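Local coordinates for protein endonuclease PI-MtuI (Mycobacterium tuberculosis, PDB 2IMZ) that probably excises itself from a host RecA precursor by protein splicing, joining the flanking pieces with a peptide bond, through its Hint-type intein domain, at residues 5-9 / 159-163; 26-31 / 42-48; 53-57 / 68-72; 86-90 / 136-140. The protein carries 1 engineered substitution. All blocks are in the same frame, centred on the assembly; numbering follows the deposited sequence.

Contact 1: residues 5-9 / 159-163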
loop_
_atom_site.group_PDB
_atom_site.type_symbol
_atom_site.label_atom_id
_atom_site.label_comp_id
_atom_site.label_asym_id
_atom_site.label_seq_id
_atom_site.Cartn_x
_atom_site.Cartn_y
_atom_site.Cartn_z
ATOM N N GLY A 5 17.182 1.903 8.329
ATOM C CA GLY A 5 17.318 1.646 9.751
ATOM C C GLY A 5 16.065 1.075 10.385
ATOM O O GLY A 5 16.107 0.585 11.514
ATOM N N THR A 6 14.947 1.141 9.670
ATOM C CA THR A 6 13.683 0.612 10.183
ATOM C C THR A 6 13.834 -0.878 10.461
ATOM O O THR A 6 14.199 -1.647 9.572
ATOM C CB THR A 6 12.540 0.794 9.170
ATOM O OG1 THR A 6 12.324 2.193 8.934
ATOM C CG2 THR A 6 11.264 0.165 9.702
ATOM N N ARG A 7 13.532 -1.285 11.692
ATOM C CA ARG A 7 13.659 -2.687 12.082
ATOM C C ARG A 7 12.384 -3.489 11.852
ATOM O O ARG A 7 11.314 -3.150 12.363
ATOM C CB ARG A 7 14.103 -2.765 13.551
ATOM C CG ARG A 7 15.531 -2.263 13.740
ATOM C CD ARG A 7 15.853 -1.862 15.171
ATOM N NE ARG A 7 15.060 -0.718 15.613
ATOM C CZ ARG A 7 15.362 0.036 16.666
ATOM N NH1 ARG A 7 16.448 -0.229 17.384
ATOM N NH2 ARG A 7 14.575 1.052 17.007
ATOM N N ILE A 8 12.517 -4.555 11.066
ATOM C CA ILE A 8 11.399 -5.429 10.721
ATOM C C ILE A 8 11.574 -6.798 11.370
ATOM O O ILE A 8 12.569 -7.482 11.133
ATOM C CB ILE A 8 11.312 -5.643 9.194
ATOM C CG1 ILE A 8 11.295 -4.294 8.469
ATOM C CG2 ILE A 8 10.063 -6.452 8.853
ATOM C CD1 ILE A 8 10.130 -3.414 8.834
ATOM N N PHE A 9 10.598 -7.186 12.182
ATOM C CA PHE A 9 10.624 -8.462 12.891
ATOM C C PHE A 9 10.080 -9.619 12.053
ATOM O O PHE A 9 8.986 -9.530 11.506
ATOM C CB PHE A 9 9.801 -8.321 14.179
ATOM C CG PHE A 9 9.612 -9.609 14.945
ATOM C CD1 PHE A 9 10.703 -10.377 15.332
ATOM C CD2 PHE A 9 8.337 -10.012 15.335
ATOM C CE1 PHE A 9 10.527 -11.529 16.105
ATOM C CE2 PHE A 9 8.152 -11.160 16.107
ATOM C CZ PHE A 9 9.249 -11.918 16.492
ATOM N N LEU A 159 2.479 -4.973 7.631
ATOM C CA LEU A 159 3.650 -5.540 8.296
ATOM C C LEU A 159 4.000 -4.728 9.526
ATOM O O LEU A 159 3.606 -3.570 9.655
ATOM C CB LEU A 159 4.869 -5.564 7.368
ATOM C CG LEU A 159 5.534 -4.212 7.095
ATOM C CD1 LEU A 159 6.997 -4.408 6.719
ATOM C CD2 LEU A 159 4.771 -3.500 5.998
ATOM N N VAL A 160 4.744 -5.348 10.431
ATOM C CA VAL A 160 5.167 -4.672 11.638
ATOM C C VAL A 160 6.565 -4.118 11.400
ATOM O O VAL A 160 7.473 -4.842 10.994
ATOM C CB VAL A 160 5.176 -5.641 12.841
ATOM C CG1 VAL A 160 5.903 -5.006 14.023
ATOM C CG2 VAL A 160 3.744 -5.980 13.230
ATOM N N ALA A 161 6.705 -2.814 11.619
ATOM C CA ALA A 161 7.975 -2.110 11.464
ATOM C C ALA A 161 8.156 -1.339 12.766
ATOM O O ALA A 161 7.252 -0.610 13.179
ATOM C CB ALA A 161 7.904 -1.149 10.278
ATOM N N GLU A 162 9.313 -1.501 13.405
ATOM C CA GLU A 162 9.588 -0.851 14.684
ATOM C C GLU A 162 8.478 -1.205 15.681
ATOM O O GLU A 162 8.111 -0.400 16.543
ATOM C CB GLU A 162 9.688 0.672 14.529
ATOM C CG GLU A 162 10.943 1.151 13.810
ATOM C CD GLU A 162 12.219 0.769 14.538
ATOM O OE1 GLU A 162 12.243 0.866 15.782
ATOM O OE2 GLU A 162 13.201 0.387 13.869
ATOM N N GLY A 163 7.953 -2.421 15.546
ATOM C CA GLY A 163 6.906 -2.898 16.432
ATOM C C GLY A 163 5.502 -2.368 16.189
ATOM O O GLY A 163 4.577 -2.751 16.902
HETATM O O HOH W 1 7.140 -7.634 10.960
#
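Arg7 and Glu162 carry the polar half of this contact. The guanidinium grips the carboxylate side-on in a two-pronged salt bridge: NE of Arg7 gives a 2.8 Å bond to OE2 of Glu162, on that oxygen's syn lone pair, and NH2 of Arg7 reaches OE1 of Glu162 at 2.6 Å. Both oxygens lie close to the guanidinium plane, yet the two flat groups are twisted 38° apart. OE2 takes a second donor, the backbone N of Arg7 at 2.8 Å, which comes in on the anti side, tilted out of the carboxylate plane. The arginine therefore holds this one oxygen from backbone and side chain together, and the carboxylate has little freedom to rotate. A bend in each chain, at chi3 of Arg7 (-65°) and chi2 of Glu162 (-61°), turns the charged ends back toward each other.

Between the backbones, Glu162 N donates to Arg7 O at 2.8 Å. Farther along, water 1 gives hydrogen bonds to Phe9 O and to Val160 O, filling in where strands 7-9 and 159-161 splay apart. This pairing brings stretches near both ends of the chain together in the middle of the horseshoe-shaped Hint fold, whose termini hold the splice junctions; strand 159-161 runs on into a short hairpin with strand 164-166.

The apolar contacts are buried. Ile8 CD1 presses tightly on Ala161 CB at 3.5 Å and also meets Leu159 CD1 at 3.9 Å. Thr6 CG2 also touches that alanine methyl, 3.7 Å from Ala161 CB, while Thr6 OG1 turns to the carbonyl of Ala3.

Contact 2: residues 26-31 / 42-48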
loop_
_atom_site.group_PDB
_atom_site.type_symbol
_atom_site.label_atom_id
_atom_site.label_comp_id
_atom_site.label_asym_id
_atom_site.label_seq_id
_atom_site.Cartn_x
_atom_site.Cartn_y
_atom_site.Cartn_z
ATOM N N ARG A 26 17.012 -8.436 -1.420
ATOM C CA ARG A 26 15.746 -9.021 -1.846
ATOM C C ARG A 26 15.479 -10.280 -1.029
ATOM O O ARG A 26 15.173 -11.342 -1.569
ATOM C CB ARG A 26 15.785 -9.338 -3.346
ATOM C CG ARG A 26 16.063 -8.106 -4.194
ATOM C CD ARG A 26 15.856 -8.350 -5.679
ATOM N NE ARG A 26 16.078 -7.119 -6.433
ATOM C CZ ARG A 26 15.845 -6.983 -7.735
ATOM N NH1 ARG A 26 15.377 -8.004 -8.441
ATOM N NH2 ARG A 26 16.076 -5.820 -8.331
ATOM N N LYS A 27 15.591 -10.137 0.290
ATOM C CA LYS A 27 15.388 -11.245 1.216
ATOM C C LYS A 27 13.910 -11.550 1.420
ATOM O O LYS A 27 13.138 -10.674 1.809
ATOM C CB LYS A 27 16.026 -10.922 2.571
ATOM C CG LYS A 27 17.489 -10.523 2.491
ATOM C CD LYS A 27 18.070 -10.299 3.878
ATOM C CE LYS A 27 19.527 -9.871 3.807
ATOM N NZ LYS A 27 20.144 -9.740 5.162
ATOM N N PRO A 28 13.499 -12.799 1.156
ATOM C CA PRO A 28 12.109 -13.237 1.311
ATOM C C PRO A 28 11.801 -13.571 2.770
ATOM O O PRO A 28 11.379 -14.683 3.089
ATOM C CB PRO A 28 12.048 -14.466 0.419
ATOM C CG PRO A 28 13.389 -15.078 0.653
ATOM C CD PRO A 28 14.318 -13.877 0.571
ATOM N N ILE A 29 12.036 -12.607 3.655
ATOM C CA ILE A 29 11.772 -12.808 5.073
ATOM C C ILE A 29 10.269 -12.847 5.302
ATOM O O ILE A 29 9.487 -12.513 4.411
ATOM C CB ILE A 29 12.330 -11.645 5.931
ATOM C CG1 ILE A 29 11.581 -10.347 5.605
ATOM C CG2 ILE A 29 13.825 -11.483 5.695
ATOM C CD1 ILE A 29 11.843 -9.221 6.597
ATOM N N HIS A 30 9.870 -13.291 6.489
ATOM C CA HIS A 30 8.463 -13.291 6.861
ATOM C C HIS A 30 8.303 -12.092 7.781
ATOM O O HIS A 30 9.273 -11.640 8.394
ATOM C CB HIS A 30 8.072 -14.559 7.624
ATOM C CG HIS A 30 7.802 -15.733 6.739
ATOM N ND1 HIS A 30 8.802 -16.554 6.264
ATOM C CD2 HIS A 30 6.647 -16.202 6.213
ATOM C CE1 HIS A 30 8.273 -17.477 5.481
ATOM N NE2 HIS A 30 6.968 -17.287 5.433
ATOM N N VAL A 31 7.087 -11.570 7.862
ATOM C CA VAL A 31 6.808 -10.432 8.728
ATOM C C VAL A 31 5.539 -10.727 9.500
ATOM O O VAL A 31 4.836 -11.696 9.210
ATOM C CB VAL A 31 6.556 -9.132 7.921
ATOM C CG1 VAL A 31 7.748 -8.816 7.048
ATOM C CG2 VAL A 31 5.285 -9.273 7.084
ATOM N N ALA A 42 1.936 -14.809 9.919
ATOM C CA ALA A 42 3.257 -14.714 9.319
ATOM C C ALA A 42 3.050 -14.727 7.808
ATOM O O ALA A 42 2.431 -15.642 7.266
ATOM C CB ALA A 42 4.120 -15.897 9.742
ATOM N N ARG A 43 3.554 -13.707 7.129
ATOM C CA ARG A 43 3.418 -13.629 5.682
ATOM C C ARG A 43 4.762 -13.243 5.078
ATOM O O ARG A 43 5.506 -12.442 5.645
ATOM C CB ARG A 43 2.331 -12.613 5.303
ATOM C CG ARG A 43 0.900 -13.102 5.554
ATOM C CD ARG A 43 0.537 -14.255 4.612
ATOM N NE ARG A 43 -0.844 -14.711 4.760
ATOM C CZ ARG A 43 -1.272 -15.551 5.701
ATOM N NH1 ARG A 43 -0.426 -16.041 6.598
ATOM N NH2 ARG A 43 -2.549 -15.912 5.738
ATOM N N PRO A 44 5.097 -13.820 3.916
ATOM C CA PRO A 44 6.363 -13.540 3.239
ATOM C C PRO A 44 6.412 -12.261 2.409
ATOM O O PRO A 44 5.406 -11.832 1.840
ATOM C CB PRO A 44 6.556 -14.781 2.374
ATOM C CG PRO A 44 5.163 -15.079 1.943
ATOM C CD PRO A 44 4.368 -14.906 3.230
ATOM N N VAL A 45 7.593 -11.655 2.359
ATOM C CA VAL A 45 7.813 -10.457 1.563
ATOM C C VAL A 45 7.982 -10.978 0.138
ATOM O O VAL A 45 8.733 -11.930 -0.084
ATOM C CB VAL A 45 9.095 -9.724 2.004
ATOM C CG1 VAL A 45 9.407 -8.575 1.049
ATOM C CG2 VAL A 45 8.913 -9.192 3.425
ATOM N N VAL A 46 7.279 -10.367 -0.812
ATOM C CA VAL A 46 7.340 -10.801 -2.205
ATOM C C VAL A 46 7.874 -9.753 -3.178
ATOM O O VAL A 46 8.183 -10.070 -4.329
ATOM C CB VAL A 46 5.953 -11.282 -2.681
ATOM C CG1 VAL A 46 5.565 -12.545 -1.923
ATOM C CG2 VAL A 46 4.911 -10.198 -2.459
ATOM N N SER A 47 7.984 -8.510 -2.719
ATOM C CA SER A 47 8.506 -7.421 -3.546
ATOM C C SER A 47 9.351 -6.496 -2.684
ATOM O O SER A 47 9.080 -6.328 -1.493
ATOM C CB SER A 47 7.369 -6.618 -4.185
ATOM O OG SER A 47 6.574 -7.426 -5.028
ATOM N N TRP A 48 10.363 -5.888 -3.299
ATOM C CA TRP A 48 11.291 -4.997 -2.604
ATOM C C TRP A 48 11.448 -3.685 -3.367
ATOM O O TRP A 48 11.659 -3.693 -4.583
ATOM C CB TRP A 48 12.659 -5.678 -2.491
ATOM C CG TRP A 48 12.600 -7.019 -1.840
ATOM C CD1 TRP A 48 12.782 -7.298 -0.517
ATOM C CD2 TRP A 48 12.269 -8.261 -2.471
ATOM N NE1 TRP A 48 12.584 -8.636 -0.283
ATOM C CE2 TRP A 48 12.266 -9.252 -1.464
ATOM C CE3 TRP A 48 11.971 -8.634 -3.790
ATOM C CZ2 TRP A 48 11.978 -10.596 -1.733
ATOM C CZ3 TRP A 48 11.683 -9.971 -4.059
ATOM C CH2 TRP A 48 11.689 -10.935 -3.032
#
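The backbones run roughly antiparallel, 151° apart end to end, with His30 and Pro44 a non-hydrogen-bonded pair and Val31 and Arg43 a hydrogen-bonded one, whose bonds are Val31 N to Arg43 O at 2.9 Å and Arg43 N to Val31 O at 3.2 Å. Past that ladder Val45 N reaches Ile29 O at 2.9 Å.

At the far end Trp48 takes over, CG beside its backbone N and anti to the carbonyl carbon (chi1 -55°) as the indole reaches Arg26 and Lys27. Its NE1 donates to Lys27 O at 3.0 Å; that oxygen lies near the ring plane, but the nitrogen sits well above the carbonyl plane. CA of Arg26 stands over one face, 3.4 Å from the centroid of the Trp48 five-membered ring, a CH-pi contact almost on the ring normal. The bond at its edge and the backbone over its face limit how the ring can turn.

Ile29 and Val45 lie side by side, CG1 of Ile29 3.6 Å from CG2 of Val45, and the same valine methyl meets Val31 CG1. Arg43, on the same face as Val31, turns its NE to a salt bridge with Glu155. On the opposite face Pro44 CB sits over the His30 ring.

Arg26 closes helix 19-24 with a Schellman motif and Pro28 centres an inverse gamma turn, leading into the 30-34/40-52 beta hairpin of the Hint fold.

Contact 3: residues 53-57 / 68-72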
loop_
_atom_site.group_PDB
_atom_site.type_symbol
_atom_site.label_atom_id
_atom_site.label_comp_id
_atom_site.label_asym_id
_atom_site.label_seq_id
_atom_site.Cartn_x
_atom_site.Cartn_y
_atom_site.Cartn_z
ATOM N N THR A 53 15.952 8.907 -1.556
ATOM C CA THR A 53 15.944 9.813 -0.415
ATOM C C THR A 53 14.692 10.677 -0.383
ATOM O O THR A 53 14.330 11.309 -1.378
ATOM C CB THR A 53 17.180 10.727 -0.426
ATOM O OG1 THR A 53 18.363 9.923 -0.362
ATOM C CG2 THR A 53 17.154 11.670 0.767
ATOM N N ARG A 54 14.036 10.700 0.772
ATOM C CA ARG A 54 12.817 11.477 0.958
ATOM C C ARG A 54 12.783 12.067 2.361
ATOM O O ARG A 54 13.612 11.731 3.204
ATOM C CB ARG A 54 11.588 10.584 0.766
ATOM C CG ARG A 54 11.586 9.795 -0.528
ATOM C CD ARG A 54 10.272 9.065 -0.731
ATOM N NE ARG A 54 10.294 8.260 -1.948
ATOM C CZ ARG A 54 9.211 7.914 -2.638
ATOM N NH1 ARG A 54 8.011 8.309 -2.235
ATOM N NH2 ARG A 54 9.330 7.173 -3.730
ATOM N N ASP A 55 11.825 12.953 2.603
ATOM C CA ASP A 55 11.680 13.560 3.920
ATOM C C ASP A 55 10.916 12.577 4.795
ATOM O O ASP A 55 9.881 12.052 4.389
ATOM C CB ASP A 55 10.885 14.869 3.846
ATOM C CG ASP A 55 11.562 15.919 3.000
ATOM O OD1 ASP A 55 12.777 16.128 3.175
ATOM O OD2 ASP A 55 10.874 16.545 2.166
ATOM N N VAL A 56 11.430 12.329 5.994
ATOM C CA VAL A 56 10.767 11.416 6.918
ATOM C C VAL A 56 10.637 12.061 8.286
ATOM O O VAL A 56 11.489 12.853 8.690
ATOM C CB VAL A 56 11.554 10.101 7.096
ATOM C CG1 VAL A 56 11.550 9.309 5.805
ATOM C CG2 VAL A 56 12.984 10.406 7.536
ATOM N N ILE A 57 9.561 11.727 8.988
ATOM C CA ILE A 57 9.351 12.241 10.330
ATOM C C ILE A 57 9.486 11.057 11.280
ATOM O O ILE A 57 9.486 9.906 10.838
ATOM C CB ILE A 57 7.965 12.931 10.479
ATOM C CG1 ILE A 57 6.830 12.006 10.031
ATOM C CG2 ILE A 57 7.958 14.219 9.671
ATOM C CD1 ILE A 57 6.404 11.000 11.081
ATOM N N TRP A 68 10.586 5.841 11.722
ATOM C CA TRP A 68 10.918 6.951 10.831
ATOM C C TRP A 68 10.264 6.630 9.492
ATOM O O TRP A 68 10.619 5.649 8.838
ATOM C CB TRP A 68 12.431 7.077 10.640
ATOM C CG TRP A 68 13.159 7.623 11.839
ATOM C CD1 TRP A 68 13.866 6.914 12.764
ATOM C CD2 TRP A 68 13.256 8.996 12.224
ATOM N NE1 TRP A 68 14.404 7.764 13.705
ATOM C CE2 TRP A 68 14.044 9.049 13.395
ATOM C CE3 TRP A 68 12.753 10.191 11.693
ATOM C CZ2 TRP A 68 14.342 10.253 14.045
ATOM C CZ3 TRP A 68 13.050 11.388 12.340
ATOM C CH2 TRP A 68 13.837 11.408 13.503
ATOM N N ALA A 69 9.300 7.448 9.088
ATOM C CA ALA A 69 8.598 7.206 7.836
ATOM C C ALA A 69 8.201 8.514 7.177
ATOM O O ALA A 69 8.200 9.564 7.817
ATOM C CB ALA A 69 7.352 6.366 8.104
ATOM N N THR A 70 7.875 8.448 5.892
ATOM C CA THR A 70 7.440 9.634 5.175
ATOM C C THR A 70 6.113 10.029 5.807
ATOM O O THR A 70 5.357 9.172 6.265
ATOM C CB THR A 70 7.230 9.337 3.682
ATOM O OG1 THR A 70 6.325 8.236 3.536
ATOM C CG2 THR A 70 8.560 8.999 3.018
ATOM N N PRO A 71 5.813 11.333 5.855
ATOM C CA PRO A 71 4.547 11.760 6.460
ATOM C C PRO A 71 3.285 11.142 5.855
ATOM O O PRO A 71 2.241 11.094 6.508
ATOM C CB PRO A 71 4.588 13.285 6.318
ATOM C CG PRO A 71 5.516 13.513 5.159
ATOM C CD PRO A 71 6.592 12.487 5.377
ATOM N N ASP A 72 3.377 10.651 4.622
ATOM C CA ASP A 72 2.213 10.060 3.975
ATOM C C ASP A 72 2.116 8.550 4.161
ATOM O O ASP A 72 1.207 7.915 3.628
ATOM C CB ASP A 72 2.207 10.401 2.481
ATOM C CG ASP A 72 3.309 9.703 1.715
ATOM O OD1 ASP A 72 4.418 9.555 2.265
ATOM O OD2 ASP A 72 3.070 9.318 0.555
HETATM O O HOH W 2 6.389 9.392 0.077
#
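Arg54 meets Thr70 through its aliphatic part, with CB of Arg54 4.1 Å from CG2 of Thr70. Its extended chain carries the guanidinium beyond, where NH1 gives an edge-on bond to water 2, which in turn donates to OD1 of Asp72. That OD1 also accepts the hydroxyl of Thr70, at 2.6 Å from Thr70 OG1. NE of Arg54 binds the carbonyl of Gln51, and NH1 forms a salt bridge with Asp72 of the second subunit.

Asp55 contributes its carbonyl: O lies 3.5 Å from Thr70 CA in a CA-H...O contact and touches Pro71 CD as well, while its carboxylate turns to a salt bridge with Arg145. Val56 follows, CG2 standing 4.2 Å from Trp68 CE3 with the two side chains crossing at about a right angle; its CG1 packs over the peptide joining Ala69 to Thr70.

Ile57 makes the hydrogen-bonded antiparallel pair with Ala69: Ile57 N reaches Ala69 O at 2.8 Å, and Ala69 N returns to Ile57 O at 3.0 Å. CG1 of Ile57, placed between N and the carbonyl carbon (chi1 54°), leans to 3.6 Å from Ala69 O.

This is the open end of the hairpin of strands 54-61 and 66-69. Strand 134-153 flanks its first strand, Arg144 makes a cation-pi contact with Trp68, and beyond Ala69 the chain leaves the ladder, and Thr70 OG1 hydrogen-bonds the nitrogen of the modified, sulfinic-acid Cys1 at the amino-terminal splice junction.

Contact 4: residues 86-90 / 136-140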
loop_
_atom_site.group_PDB
_atom_site.type_symbol
_atom_site.label_atom_id
_atom_site.label_comp_id
_atom_site.label_asym_id
_atom_site.label_seq_id
_atom_site.Cartn_x
_atom_site.Cartn_y
_atom_site.Cartn_z
ATOM N N GLU A 86 0.172 12.871 10.438
ATOM C CA GLU A 86 -0.989 13.423 11.127
ATOM C C GLU A 86 -1.086 12.956 12.576
ATOM O O GLU A 86 -1.907 13.454 13.347
ATOM C CB GLU A 86 -2.262 13.047 10.372
ATOM C CG GLU A 86 -2.334 13.672 8.986
ATOM C CD GLU A 86 -3.476 13.124 8.156
ATOM O OE1 GLU A 86 -4.630 13.162 8.632
ATOM O OE2 GLU A 86 -3.216 12.661 7.024
ATOM N N LEU A 87 -0.238 12.001 12.946
ATOM C CA LEU A 87 -0.244 11.478 14.306
ATOM C C LEU A 87 0.450 12.427 15.275
ATOM O O LEU A 87 1.413 13.109 14.923
ATOM C CB LEU A 87 0.426 10.105 14.341
ATOM C CG LEU A 87 -0.284 9.075 13.461
ATOM C CD1 LEU A 87 0.481 7.765 13.483
ATOM C CD2 LEU A 87 -1.709 8.875 13.954
ATOM N N ARG A 88 -0.056 12.463 16.502
ATOM C CA ARG A 88 0.494 13.336 17.529
ATOM C C ARG A 88 0.772 12.576 18.811
ATOM O O ARG A 88 0.320 11.446 18.996
ATOM C CB ARG A 88 -0.489 14.475 17.825
ATOM C CG ARG A 88 -0.763 15.382 16.638
ATOM C CD ARG A 88 0.426 16.279 16.337
ATOM N NE ARG A 88 0.174 17.144 15.188
ATOM C CZ ARG A 88 0.241 16.751 13.920
ATOM N NH1 ARG A 88 0.560 15.497 13.625
ATOM N NH2 ARG A 88 -0.018 17.612 12.945
ATOM N N LYS A 89 1.519 13.216 19.699
ATOM C CA LYS A 89 1.849 12.629 20.982
ATOM C C LYS A 89 0.553 12.226 21.677
ATOM O O LYS A 89 -0.403 13.003 21.725
ATOM C CB LYS A 89 2.611 13.648 21.825
ATOM C CG LYS A 89 2.913 13.196 23.229
ATOM C CD LYS A 89 3.741 14.245 23.942
ATOM C CE LYS A 89 4.032 13.840 25.367
ATOM N NZ LYS A 89 4.980 14.798 25.990
ATOM N N GLY A 90 0.516 11.005 22.198
ATOM C CA GLY A 90 -0.676 10.529 22.875
ATOM C C GLY A 90 -1.578 9.653 22.024
ATOM O O GLY A 90 -2.373 8.878 22.559
ATOM N N VAL A 136 0.803 4.080 22.880
ATOM C CA VAL A 136 0.800 5.502 22.589
ATOM C C VAL A 136 2.115 6.030 22.038
ATOM O O VAL A 136 3.184 5.460 22.271
ATOM C CB VAL A 136 0.447 6.330 23.850
ATOM C CG1 VAL A 136 -0.935 5.950 24.345
ATOM C CG2 VAL A 136 1.488 6.101 24.942
ATOM N N ILE A 137 2.013 7.121 21.288
ATOM C CA ILE A 137 3.170 7.795 20.720
ATOM C C ILE A 137 3.703 8.692 21.836
ATOM O O ILE A 137 2.965 9.515 22.388
ATOM C CB ILE A 137 2.769 8.660 19.509
ATOM C CG1 ILE A 137 2.342 7.754 18.348
ATOM C CG2 ILE A 137 3.928 9.549 19.088
ATOM C CD1 ILE A 137 1.710 8.496 17.190
ATOM N N ARG A 138 4.977 8.528 22.174
ATOM C CA ARG A 138 5.583 9.312 23.247
ATOM C C ARG A 138 6.175 10.625 22.745
ATOM O O ARG A 138 6.268 11.598 23.497
ATOM C CB ARG A 138 6.696 8.503 23.932
ATOM C CG ARG A 138 6.305 7.084 24.336
ATOM C CD ARG A 138 6.011 6.913 25.824
ATOM N NE ARG A 138 4.823 7.631 26.256
ATOM C CZ ARG A 138 4.072 7.288 27.301
ATOM N NH1 ARG A 138 4.374 6.224 28.036
ATOM N NH2 ARG A 138 3.008 8.011 27.609
ATOM N N GLU A 139 6.572 10.658 21.477
ATOM C CA GLU A 139 7.194 11.854 20.932
ATOM C C GLU A 139 7.194 11.902 19.405
ATOM O O GLU A 139 7.344 10.877 18.741
ATOM C CB GLU A 139 8.635 11.931 21.451
ATOM C CG GLU A 139 9.476 13.066 20.899
ATOM C CD GLU A 139 10.921 13.000 21.370
ATOM O OE1 GLU A 139 11.282 12.043 22.095
ATOM O OE2 GLU A 139 11.701 13.904 21.008
ATOM N N VAL A 140 7.014 13.102 18.859
ATOM C CA VAL A 140 7.039 13.305 17.413
ATOM C C VAL A 140 8.335 14.051 17.101
ATOM O O VAL A 140 8.586 15.130 17.645
ATOM C CB VAL A 140 5.833 14.140 16.932
ATOM C CG1 VAL A 140 5.963 14.433 15.443
ATOM C CG2 VAL A 140 4.536 13.387 17.212
HETATM O O HOH W 3 7.533 14.370 24.075
#
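The loop between strands 80-83 and 92-94 is laid here against the early part of strand 134-153, the long curved strand that runs through the Hint fold, and the contact is led by Ile137 and Leu87. Ile137 directs CD1 at Leu87 CB, 3.5 Å away, the two side chains crossing at about a right angle. With CG1 of Ile137 anti to the carbonyl carbon (chi1 -69°), that terminal methyl also comes within 3.7 Å of Arg88 O. A single backbone bond ties the pieces together, Gly90 N to Ile137 O at 2.9 Å. Beside it, Lys89 CA makes a CA-H...O contact with the same oxygen.

Just after Gly90 the chain enters strand 92-94, which pairs antiparallel with 134-153; Leu59 and Val93 cover Leu87 from strands 54-61 and 92-94. A classic beta bulge at Arg138 and Glu139 is set against Arg60 of strand 54-61.

On the outer side, Lys89, fully extended, runs across the strand past Arg138 O, its CE 3.7 Å from that oxygen, and its NZ shares water 3 with it: the water accepts from NZ at 3.2 Å and donates to Arg138 O. Val140 CG2 rests 3.9 Å from both Leu87 O and Lys89 N. Arg88 folds its NH1 back onto Leu87 O at 2.8 Å, well above that carbonyl's plane rather than on a lone pair, and also bonds Gly85 O. Val136 CG1 touches Gly90 O at the other end.

Contact 1 joins stretches near the two ends of the chain, and contacts 2, 3 and 4 follow one another in that order within the span it closes. Its centre is about 12 Å from that of contact 2, and the two touch where Leu159 and Ile8 pack on Val31. Contact 3 lies about 15 Å from contact 1, centre to centre, with Thr6 near Trp68. Contacts 2, 3 and 4 all reach the six-stranded antiparallel sheet, in which strand 134-153 pairs with 40-52, 54-61 and 92-94; contacts 2 and 4 sit about 28 Å apart, centre to centre, on opposite sides of the chain's centre. The sheet curls round the near-terminal strands, consistent with an intein holding both splice junctions close.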